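Local atomic coordinates of TRAP dicarboxylate transporter-DctP subunit (Rhodobacter sphaeroides, PDB entry 4PE3), a protein that probably binds a small solute, perhaps a carboxylate, as the periplasmic solute-binding component of a TRAP transporter. Residues 78-83 / 87-92; 100-105 / 140-145. All coordinates share one frame; numbering follows the deposited sequence. Where two conformers were deposited one is given.

Interaction 1 (78-83 / 87-92)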
# COMPACT_ATOMS: atom_id res chain seq x y z
N LYS A 78 -8.77 11.36 -9.00
CA LYS A 78 -8.08 10.75 -10.12
C LYS A 78 -7.41 11.78 -11.01
O LYS A 78 -6.65 11.41 -11.92
CB LYS A 78 -9.04 9.90 -10.95
CG LYS A 78 -9.49 8.63 -10.26
CD LYS A 78 -9.67 7.50 -11.25
CE LYS A 78 -10.11 6.22 -10.58
NZ LYS A 78 -10.77 5.31 -11.56
N GLU A 79 -7.66 13.05 -10.75
CA GLU A 79 -7.17 14.10 -11.64
C GLU A 79 -6.12 14.98 -10.98
O GLU A 79 -5.75 16.02 -11.51
CB GLU A 79 -8.33 14.96 -12.14
CG GLU A 79 -9.39 14.19 -12.91
CD GLU A 79 -8.81 13.17 -13.88
OE1 GLU A 79 -7.88 13.52 -14.64
OE2 GLU A 79 -9.28 12.01 -13.87
N THR A 80 -5.62 14.56 -9.82
CA THR A 80 -4.58 15.35 -9.19
C THR A 80 -3.33 15.50 -10.07
O THR A 80 -2.72 16.57 -10.05
CB THR A 80 -4.23 14.87 -7.78
OG1 THR A 80 -3.99 13.46 -7.76
CG2 THR A 80 -5.35 15.19 -6.79
N PRO A 81 -2.95 14.47 -10.87
CA PRO A 81 -1.75 14.71 -11.69
C PRO A 81 -1.92 15.87 -12.65
O PRO A 81 -1.03 16.70 -12.79
CB PRO A 81 -1.55 13.37 -12.44
CG PRO A 81 -2.22 12.34 -11.58
CD PRO A 81 -3.42 13.08 -10.99
N ASP A 82 -3.06 15.91 -13.32
CA ASP A 82 -3.38 17.00 -14.22
C ASP A 82 -3.32 18.36 -13.50
O ASP A 82 -2.74 19.35 -14.00
CB ASP A 82 -4.78 16.76 -14.81
CG ASP A 82 -4.84 15.48 -15.66
OD1 ASP A 82 -3.82 15.14 -16.29
OD2 ASP A 82 -5.90 14.81 -15.72
N ALA A 83 -3.93 18.42 -12.32
CA ALA A 83 -4.03 19.67 -11.57
C ALA A 83 -2.66 20.16 -11.15
O ALA A 83 -2.40 21.36 -11.11
CB ALA A 83 -4.92 19.47 -10.36
N GLY A 87 -0.76 23.67 -12.33
CA GLY A 87 -0.50 24.70 -11.33
C GLY A 87 -1.69 24.99 -10.44
O GLY A 87 -1.67 25.92 -9.64
N LEU A 88 -2.74 24.20 -10.60
CA LEU A 88 -3.95 24.37 -9.80
C LEU A 88 -3.75 23.88 -8.35
O LEU A 88 -4.27 24.46 -7.39
CB LEU A 88 -5.10 23.62 -10.47
CG LEU A 88 -6.44 23.61 -9.73
CD1 LEU A 88 -6.91 25.04 -9.45
CD2 LEU A 88 -7.47 22.85 -10.55
N ILE A 89 -3.01 22.79 -8.20
CA ILE A 89 -2.44 22.41 -6.91
C ILE A 89 -0.96 22.14 -7.20
O ILE A 89 -0.54 22.16 -8.38
CB ILE A 89 -3.10 21.16 -6.31
CG1 ILE A 89 -2.97 19.96 -7.25
CG2 ILE A 89 -4.58 21.42 -5.99
CD1 ILE A 89 -3.55 18.68 -6.65
N ASP A 90 -0.15 21.94 -6.17
CA ASP A 90 1.29 21.75 -6.34
C ASP A 90 1.78 20.32 -6.10
O ASP A 90 2.87 19.97 -6.54
CB ASP A 90 2.05 22.70 -5.42
CG ASP A 90 1.73 24.14 -5.70
OD1 ASP A 90 1.89 24.59 -6.86
OD2 ASP A 90 1.27 24.84 -4.78
N GLY A 91 1.00 19.51 -5.41
CA GLY A 91 1.38 18.12 -5.21
C GLY A 91 0.21 17.31 -4.72
O GLY A 91 -0.91 17.82 -4.57
N HIS A 92 0.47 16.03 -4.48
CA HIS A 92 -0.52 15.14 -3.87
C HIS A 92 0.11 14.10 -2.98
O HIS A 92 1.32 13.82 -3.07
CB HIS A 92 -1.45 14.49 -4.92
CG HIS A 92 -0.78 13.59 -5.92
ND1 HIS A 92 -1.39 13.27 -7.10
CD2 HIS A 92 0.38 12.89 -5.88
CE1 HIS A 92 -0.61 12.43 -7.78
NE2 HIS A 92 0.47 12.20 -7.07
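The carbonyl oxygen of Ala83 is gripped by three successive backbone N-H groups. The Leu88 N to Ala83 O bond is the shortest, at 2.9 Å, and lies in the carbonyl plane; Gly87 N and Ile89 N add weak bonds at 3.1 and 3.3 Å. Gly87, with phi 96°, ends helix 80-86 in a Schellman motif, and the chain turns back along the helix into strand 91-95. This is the helix-to-strand turn of a beta-alpha-beta crossover between strands 65-69 and 91-95. In the bend, Ile89 lays CG1 against Ala83 CB at 3.7 Å, while its CD1 reaches Thr80 CG2.

At the other end, Thr80 OG1 and His92 ND1 share a hydrogen bond of 2.7 Å at the ring edge. With chi1 at 50°, Thr80 holds OG1 between its own N and carbonyl carbon, facing the imidazole. Pro81 CG touches the same edge at CE1, and NE2 is hydrogen-bonded to Glu244 OE2. A leucine in place of His92 would probably leave both the Thr80 hydroxyl and the Glu244 carboxylate without their mate. Bonded at both nitrogens, the buried imidazole is fixed in rotation, and the nearby carboxylate would probably polarise it.

Interaction 2 (100-105 / 140-145)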
# COMPACT_ATOMS: atom_id res chain seq x y z
N ALA A 100 -4.20 3.31 -12.46
CA ALA A 100 -4.05 2.09 -13.25
C ALA A 100 -4.66 2.19 -14.64
O ALA A 100 -4.23 1.50 -15.57
CB ALA A 100 -4.65 0.90 -12.49
N GLY A 101 -5.66 3.04 -14.80
CA GLY A 101 -6.24 3.30 -16.11
C GLY A 101 -5.27 3.92 -17.10
O GLY A 101 -5.39 3.72 -18.31
N ARG A 102 -4.30 4.68 -16.60
CA ARG A 102 -3.31 5.30 -17.48
C ARG A 102 -2.34 4.29 -18.04
O ARG A 102 -1.92 4.40 -19.19
CB ARG A 102 -2.51 6.38 -16.74
CG ARG A 102 -3.37 7.48 -16.16
CD ARG A 102 -2.52 8.60 -15.59
NE ARG A 102 -3.36 9.64 -15.02
CZ ARG A 102 -3.06 10.93 -14.96
NH1 ARG A 102 -1.90 11.38 -15.43
NH2 ARG A 102 -3.92 11.78 -14.42
N ASP A 103 -1.95 3.34 -17.20
CA ASP A 103 -1.01 2.30 -17.57
C ASP A 103 -1.09 1.20 -16.53
O ASP A 103 -1.06 1.50 -15.33
CB ASP A 103 0.42 2.84 -17.63
CG ASP A 103 1.38 1.89 -18.33
OD1 ASP A 103 1.61 0.77 -17.83
OD2 ASP A 103 1.92 2.26 -19.38
N PRO A 104 -1.19 -0.07 -16.96
CA PRO A 104 -1.30 -1.11 -15.93
C PRO A 104 -0.11 -1.15 -14.97
O PRO A 104 -0.20 -1.72 -13.88
CB PRO A 104 -1.39 -2.42 -16.72
CG PRO A 104 -1.49 -2.04 -18.17
CD PRO A 104 -1.15 -0.60 -18.33
N ALA A 105 1.02 -0.56 -15.36
CA ALA A 105 2.17 -0.49 -14.47
C ALA A 105 1.83 0.18 -13.15
O ALA A 105 2.40 -0.14 -12.11
CB ALA A 105 3.31 0.27 -15.15
N ASN A 140 7.09 11.47 -14.35
CA ASN A 140 7.71 12.62 -15.03
C ASN A 140 6.97 12.93 -16.33
O ASN A 140 6.80 14.10 -16.67
CB ASN A 140 9.19 12.38 -15.33
CG ASN A 140 10.09 12.37 -14.10
OD1 ASN A 140 11.26 11.99 -14.21
ND2 ASN A 140 9.56 12.74 -12.93
N PRO A 141 6.51 11.92 -17.07
CA PRO A 141 5.77 12.23 -18.30
C PRO A 141 4.45 12.97 -18.07
O PRO A 141 3.87 13.50 -19.03
CB PRO A 141 5.51 10.84 -18.91
CG PRO A 141 6.66 10.02 -18.44
CD PRO A 141 6.87 10.48 -17.01
N TYR A 142 4.01 13.04 -16.82
CA TYR A 142 2.83 13.80 -16.43
C TYR A 142 3.18 15.11 -15.75
O TYR A 142 2.29 15.81 -15.29
CB TYR A 142 1.95 12.94 -15.52
CG TYR A 142 1.39 11.79 -16.29
CD1 TYR A 142 0.54 12.01 -17.37
CD2 TYR A 142 1.74 10.50 -16.00
CE1 TYR A 142 0.03 10.96 -18.09
CE2 TYR A 142 1.24 9.44 -16.71
CZ TYR A 142 0.38 9.68 -17.76
OH TYR A 142 -0.11 8.62 -18.47
N GLY A 143 4.46 15.46 -15.70
CA GLY A 143 4.88 16.71 -15.09
C GLY A 143 5.05 16.65 -13.58
O GLY A 143 5.05 17.72 -12.93
N LEU A 144 5.16 15.44 -13.03
CA LEU A 144 5.32 15.23 -11.59
C LEU A 144 6.70 14.70 -11.23
O LEU A 144 7.31 13.96 -12.02
CB LEU A 144 4.28 14.25 -11.06
CG LEU A 144 2.89 14.76 -10.75
CD1 LEU A 144 2.20 15.41 -11.91
CD2 LEU A 144 2.04 13.59 -10.26
N GLN A 145 7.20 15.08 -10.07
CA GLN A 145 8.36 14.48 -9.46
C GLN A 145 7.89 13.64 -8.29
O GLN A 145 7.12 14.13 -7.45
CB GLN A 145 9.30 15.55 -8.95
CG GLN A 145 10.56 14.97 -8.37
CD GLN A 145 11.45 14.34 -9.43
OE1 GLN A 145 11.25 14.54 -10.64
NE2 GLN A 145 12.43 13.57 -8.98
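The backbones of 100-105 and 140-145 stay well apart, with the closest CA atoms, those of Arg102 and Tyr142, separated by 10.5 Å, and one cation-pi pair, Arg102 on Tyr142, joins the two turns. Residues 100-102 have helical backbone angles without the regular bonds, and Asp103 is extended before helix 104-110 begins. On the other side, a 3-10 turn follows helix 131-139 and closes in a Schellman motif. Gly143, at phi 84°, is its C-prime residue; Gly143 N bonds to Asn140 O, and Leu144 N to Ile139 O, before strand 144-150 sets out.

Arg102 is extended from CG to NE and runs over one face of the Tyr142 ring, the two side chains passing in opposite directions. Its guanidinium stands nearly upright on the ring, the planes 76° apart, so an edge rather than the flat of the group meets the pi face. NH1 does the touching: it sits 3.1 Å above the ring plane, displaced toward the rim, and comes nearest to Tyr142 CD1 at 3.2 Å. CZ lies 4.5 Å from the ring centroid and 12° off the normal. The phenol end packs against the aliphatic part of Arg102, with Tyr142 OH 3.7 Å from Arg102 CB. Asp82 lies near NH2 as a long, weak ion pair.

Each turn also has a side chain that secures its own backbone. Asn140 ND2 donates to Leu144 O at 2.7 Å, across the exit of the 3-10 turn. Asp103 is the N-cap of helix 104-110: its OD1, which also bonds Ser323, accepts Ala105 N at 2.9 Å through its anti lone pair.

How the interactions relate
The two contacts are in series along the chain, interaction 1 closing before interaction 2 opens, and their centres lie about 13 Å apart on the same side of the chain's centre. Both reach the same five-stranded mixed sheet: interaction 1 through strand 91-95, in its middle, and interaction 2 through the outermost strand 144-150, with antiparallel strand 243-248 between them. Helix 80-86 bridges them. Pro81 CG packs 3.4 Å from Arg102 NH2, and Leu144 CD2 touches His92 CE1 at 3.8 Å. Packing from helix 80-86 and strand 91-95 thus ties the crossover, inside the sheet, to the helix and strand ends at the sheet's edge.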